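MHC class I-like protein MILL2 (Mus musculus, PDB 6A97) binds heparan sulfate proteoglycans on the surface of fibroblasts as a GPI-anchored relative of MHC class I molecules. Local coordinates at residues 117-122 against 184-189; 143-148 against 177-182. All coordinates share one frame; numbering follows the deposited sequence.

In the fold
Both contacts seat helix 171-193 on the eight-stranded sheet of the MHC class I-like platform, about two helical turns apart, with centres about 12 Å from each other. Contact 1 reaches strand 113-121, well inside the sheet; contact 2 reaches the end of strand 138-144 and the turn after it, farther from the middle of the chain. Each has a buried apolar part and a more exposed polar margin, but contact 1 rests on leucine and disulfide sulfur, whereas contact 2 sets a glutamine amide against a leucine methyl. The Cys119-Cys182 disulfide, 2.1 Å between the two SG atoms, ties the strand of contact 1 to the helix of contact 2.

Contact 1. Residues 117-122 against 184-189; sequences LGCELL and AHLQRY
Leu186 pushes one methyl, CD2, down from the helix onto strand 117-121, where it meets two neighbours on the same side of the strand. Leu121 receives it at the root of its side chain, with CB 4.0 Å from Leu186 CD2. Cys119 receives it at the sulfur, SG lying 4.1 Å from the same Leu186 CD2. Leu186 has CG anti to the backbone N (chi1 174°), which carries the branch out from the helix to the strand. At the outer margin, Gln187 starts along the flank of the helix, bends at chi2 and brings its amide oxygen back: OE1 comes within 4.2 Å of Leu121 CD2, an oxygen beside a methyl, with the two side chains running obliquely past each other. The contact is thus made by van der Waals packing.

In the next shell, Cys119 SG is bonded to Cys182, one turn before Leu186 on the same helix, so a covalent link and the leucine contact work side by side. Leu186 also touches Val48 of strand 42-48, and Tyr189 sets its ring edge-to-face with Phe53, extending the seat of the helix across the sheet. Farther round, Arg188 NH1 donates to His185 ND1 (3.1 Å); the acceptor lies near the guanidinium plane, while NH1 is tilted 18° out of the imidazole plane. Arg188 NE makes a salt bridge to Glu82 of helix 75-96, bridging the two helices.

The strand and helix segments approach to 9.4 Å between axes and cross at -64°. A long helix lying across an antiparallel sheet and held to it by a disulfide is characteristic of the alpha-2 half of the MHC class I platform.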
# COMPACT_ATOMS: atom_id res chain seq x y z
N LEU A 117 -22.97 12.07 -9.43
CA LEU A 117 -24.16 11.33 -9.04
C LEU A 117 -24.06 9.91 -9.54
O LEU A 117 -23.23 9.60 -10.40
CB LEU A 117 -25.41 12.03 -9.58
CG LEU A 117 -25.61 12.12 -11.10
CD1 LEU A 117 -26.57 11.04 -11.62
CD2 LEU A 117 -26.04 13.52 -11.53
N GLY A 118 -24.88 9.03 -8.99
CA GLY A 118 -24.89 7.65 -9.43
C GLY A 118 -25.38 6.69 -8.37
O GLY A 118 -26.11 7.08 -7.46
N CYS A 119 -24.98 5.43 -8.50
CA CYS A 119 -25.47 4.40 -7.60
C CYS A 119 -24.41 3.35 -7.38
O CYS A 119 -23.49 3.18 -8.19
CB CYS A 119 -26.74 3.75 -8.16
SG CYS A 119 -26.48 2.89 -9.75
N GLU A 120 -24.54 2.63 -6.27
CA GLU A 120 -23.57 1.63 -5.87
C GLU A 120 -24.28 0.31 -5.61
O GLU A 120 -25.18 0.23 -4.77
CB GLU A 120 -22.80 2.09 -4.64
CG GLU A 120 -21.68 1.18 -4.20
CD GLU A 120 -20.84 1.79 -3.09
OE1 GLU A 120 -19.64 1.48 -3.01
OE2 GLU A 120 -21.40 2.59 -2.30
N LEU A 121 -23.89 -0.73 -6.34
CA LEU A 121 -24.44 -2.06 -6.14
C LEU A 121 -23.71 -2.75 -4.99
O LEU A 121 -22.50 -2.96 -5.07
CB LEU A 121 -24.34 -2.89 -7.42
CG LEU A 121 -24.85 -4.32 -7.36
CD1 LEU A 121 -26.37 -4.36 -7.20
CD2 LEU A 121 -24.43 -5.09 -8.61
N LEU A 122 -24.43 -3.08 -3.93
CA LEU A 122 -23.83 -3.78 -2.80
C LEU A 122 -23.87 -5.29 -3.05
O LEU A 122 -24.74 -5.78 -3.77
CB LEU A 122 -24.55 -3.43 -1.50
CG LEU A 122 -24.57 -1.95 -1.11
CD1 LEU A 122 -25.24 -1.76 0.24
CD2 LEU A 122 -23.17 -1.37 -1.11
N ALA A 184 -30.43 0.16 -13.26
CA ALA A 184 -30.68 -0.60 -14.49
C ALA A 184 -29.56 -0.36 -15.51
O ALA A 184 -29.11 -1.30 -16.17
CB ALA A 184 -32.03 -0.23 -15.08
N HIS A 185 -29.12 0.89 -15.62
CA HIS A 185 -27.99 1.22 -16.48
C HIS A 185 -26.73 0.47 -16.06
O HIS A 185 -26.05 -0.15 -16.90
CB HIS A 185 -27.73 2.73 -16.46
CG HIS A 185 -28.76 3.53 -17.19
ND1 HIS A 185 -29.66 2.96 -18.07
CD2 HIS A 185 -29.03 4.86 -17.18
CE1 HIS A 185 -30.45 3.91 -18.56
NE2 HIS A 185 -30.09 5.06 -18.04
N LEU A 186 -26.41 0.53 -14.77
CA LEU A 186 -25.23 -0.14 -14.23
C LEU A 186 -25.25 -1.63 -14.56
O LEU A 186 -24.23 -2.20 -14.95
CB LEU A 186 -25.14 0.05 -12.72
CG LEU A 186 -24.03 -0.72 -12.00
CD1 LEU A 186 -22.67 -0.49 -12.65
CD2 LEU A 186 -23.99 -0.34 -10.51
N GLN A 187 -26.42 -2.25 -14.42
CA GLN A 187 -26.57 -3.67 -14.70
C GLN A 187 -26.30 -3.95 -16.18
O GLN A 187 -25.62 -4.92 -16.52
CB GLN A 187 -27.97 -4.15 -14.33
CG GLN A 187 -28.03 -5.62 -14.00
CD GLN A 187 -27.02 -6.01 -12.94
OE1 GLN A 187 -27.09 -5.56 -11.79
NE2 GLN A 187 -26.06 -6.86 -13.31
N ARG A 188 -26.83 -3.10 -17.04
CA ARG A 188 -26.63 -3.26 -18.48
C ARG A 188 -25.16 -3.05 -18.83
O ARG A 188 -24.60 -3.79 -19.64
CB ARG A 188 -27.53 -2.29 -19.25
CG ARG A 188 -27.75 -2.67 -20.70
CD ARG A 188 -28.68 -1.68 -21.40
NE ARG A 188 -28.15 -0.32 -21.37
CZ ARG A 188 -28.65 0.67 -20.63
NH1 ARG A 188 -29.69 0.44 -19.84
NH2 ARG A 188 -28.10 1.88 -20.67
N TYR A 189 -24.52 -2.06 -18.20
CA TYR A 189 -23.09 -1.80 -18.42
C TYR A 189 -22.22 -2.97 -17.97
O TYR A 189 -21.28 -3.35 -18.67
CB TYR A 189 -22.64 -0.54 -17.68
CG TYR A 189 -23.20 0.76 -18.19
CD1 TYR A 189 -23.82 0.85 -19.43
CD2 TYR A 189 -23.09 1.92 -17.42
CE1 TYR A 189 -24.33 2.06 -19.89
CE2 TYR A 189 -23.59 3.12 -17.87
CZ TYR A 189 -24.21 3.20 -19.10
OH TYR A 189 -24.70 4.41 -19.53

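Contact 2. Residues 143-148 against 177-182; sequences FDQKTL and FLDDIC
The Phe143 ring carries the amide oxygen of Gln145 at its edge, in the ring plane, while Leu178 brings its CD1 methyl in obliquely, 4.4 Å from Phe143 CD2. Trp150 adds an edge-to-face ring contact from the next strand, and Val174, one turn before Leu178, also touches Phe143. This is the side of the MHC class I-like platform where the alpha-2 helix covers the end of strand 138-144 and the turn leading to the outermost strand.

Beside the ring, the Gln145 side chain also reaches the helix. Its first torsion sets CG beside the backbone N (chi1 -58°), and a bend at chi2 turns the chain and carries the amide toward the helix although the CB bond does not point there. The side chain meets Leu178 at about a right angle, and OE1 sits 3.5 Å from Leu178 CD1, a van der Waals approach of oxygen to methyl. Toward solvent, Gln145 NE2 lies 4.4 Å from Asp179 OD1, too far for a hydrogen bond; any attraction between the amide and this carboxylate would be weak.

The turn is shaped from within. Thr147 N donates to Asp144 OD2 at 2.8 Å, an Asx motif in which the donor approaches from above the carboxylate plane, 45° out of it. Leu148 N also bonds back to Asp144 O, closing the bend and setting the backbone from which Gln145 projects. On the helix, residues 177-181 form a wider pi-type turn immediately before the disulfide-bonded Cys182. The wide turn is marked by a bond reaching back five residues, from Cys182 N to Phe177 O, 2.7 Å long.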
# COMPACT_ATOMS: atom_id res chain seq x y z
N PHE A 143 -28.05 15.54 -1.97
CA PHE A 143 -29.37 14.94 -1.83
C PHE A 143 -29.38 13.91 -0.71
O PHE A 143 -28.60 12.96 -0.72
CB PHE A 143 -29.83 14.30 -3.14
CG PHE A 143 -31.26 13.82 -3.10
CD1 PHE A 143 -32.31 14.72 -3.17
CD2 PHE A 143 -31.54 12.47 -2.98
CE1 PHE A 143 -33.62 14.28 -3.13
CE2 PHE A 143 -32.85 12.02 -2.94
CZ PHE A 143 -33.89 12.93 -3.01
N ASP A 144 -30.25 14.12 0.27
CA ASP A 144 -30.32 13.24 1.43
C ASP A 144 -31.21 12.03 1.12
O ASP A 144 -32.42 12.16 1.01
CB ASP A 144 -30.86 13.99 2.65
CG ASP A 144 -30.68 13.22 3.94
OD1 ASP A 144 -30.05 13.76 4.87
OD2 ASP A 144 -31.18 12.07 4.03
N GLN A 145 -30.58 10.87 0.97
CA GLN A 145 -31.27 9.64 0.59
C GLN A 145 -32.37 9.27 1.58
O GLN A 145 -33.46 8.84 1.19
CB GLN A 145 -30.27 8.49 0.47
CG GLN A 145 -29.16 8.74 -0.53
CD GLN A 145 -29.69 8.91 -1.94
OE1 GLN A 145 -29.25 9.79 -2.68
NE2 GLN A 145 -30.63 8.05 -2.32
N LYS A 146 -32.09 9.43 2.87
CA LYS A 146 -33.06 9.12 3.92
C LYS A 146 -34.22 10.11 3.92
O LYS A 146 -35.39 9.72 3.99
CB LYS A 146 -32.38 9.11 5.29
CG LYS A 146 -31.26 8.09 5.42
CD LYS A 146 -31.80 6.67 5.39
CE LYS A 146 -30.70 5.65 5.58
NZ LYS A 146 -29.79 5.61 4.40
N THR A 147 -33.88 11.39 3.84
CA THR A 147 -34.85 12.47 3.98
C THR A 147 -35.61 12.76 2.68
O THR A 147 -36.77 13.19 2.71
CB THR A 147 -34.14 13.76 4.48
OG1 THR A 147 -33.77 13.58 5.86
CG2 THR A 147 -35.03 14.97 4.38
N LEU A 148 -34.97 12.47 1.55
CA LEU A 148 -35.50 12.78 0.21
C LEU A 148 -35.63 14.29 0.00
O LEU A 148 -36.58 14.76 -0.63
CB LEU A 148 -36.84 12.10 -0.04
CG LEU A 148 -36.87 10.57 0.02
CD1 LEU A 148 -38.23 10.05 -0.40
CD2 LEU A 148 -35.76 9.97 -0.84
N PHE A 177 -34.62 8.22 -10.67
CA PHE A 177 -33.36 8.08 -11.39
C PHE A 177 -32.31 7.30 -10.58
O PHE A 177 -31.66 6.41 -11.11
CB PHE A 177 -32.79 9.44 -11.78
CG PHE A 177 -31.60 9.36 -12.68
CD1 PHE A 177 -31.75 9.24 -14.05
CD2 PHE A 177 -30.31 9.38 -12.16
CE1 PHE A 177 -30.65 9.15 -14.89
CE2 PHE A 177 -29.21 9.29 -12.99
CZ PHE A 177 -29.38 9.18 -14.35
N LEU A 178 -32.16 7.64 -9.30
CA LEU A 178 -31.14 6.99 -8.48
C LEU A 178 -31.52 5.58 -8.06
O LEU A 178 -30.64 4.72 -7.92
CB LEU A 178 -30.84 7.83 -7.24
CG LEU A 178 -30.18 9.19 -7.45
CD1 LEU A 178 -29.89 9.84 -6.11
CD2 LEU A 178 -28.90 9.05 -8.27
N ASP A 179 -32.80 5.33 -7.83
CA ASP A 179 -33.24 4.03 -7.32
C ASP A 179 -33.62 3.04 -8.42
O ASP A 179 -33.53 1.83 -8.22
CB ASP A 179 -34.44 4.21 -6.38
CG ASP A 179 -34.10 5.05 -5.16
OD1 ASP A 179 -33.02 5.67 -5.14
OD2 ASP A 179 -34.94 5.11 -4.23
N ASP A 180 -34.05 3.55 -9.57
CA ASP A 180 -34.54 2.67 -10.64
C ASP A 180 -33.71 2.74 -11.92
O ASP A 180 -33.29 1.70 -12.44
CB ASP A 180 -36.00 3.00 -10.96
CG ASP A 180 -36.90 2.91 -9.75
OD1 ASP A 180 -36.56 2.17 -8.80
OD2 ASP A 180 -37.96 3.58 -9.74
N ILE A 181 -33.49 3.94 -12.43
CA ILE A 181 -32.85 4.11 -13.73
C ILE A 181 -31.35 3.83 -13.69
O ILE A 181 -30.86 2.99 -14.45
CB ILE A 181 -33.09 5.52 -14.32
CG1 ILE A 181 -34.53 5.67 -14.83
CG2 ILE A 181 -32.16 5.78 -15.48
CD1 ILE A 181 -35.57 5.85 -13.75
N CYS A 182 -30.62 4.53 -12.82
CA CYS A 182 -29.18 4.30 -12.67
C CYS A 182 -28.82 2.83 -12.40
O CYS A 182 -27.91 2.30 -13.04
CB CYS A 182 -28.60 5.20 -11.57
SG CYS A 182 -27.08 4.55 -10.81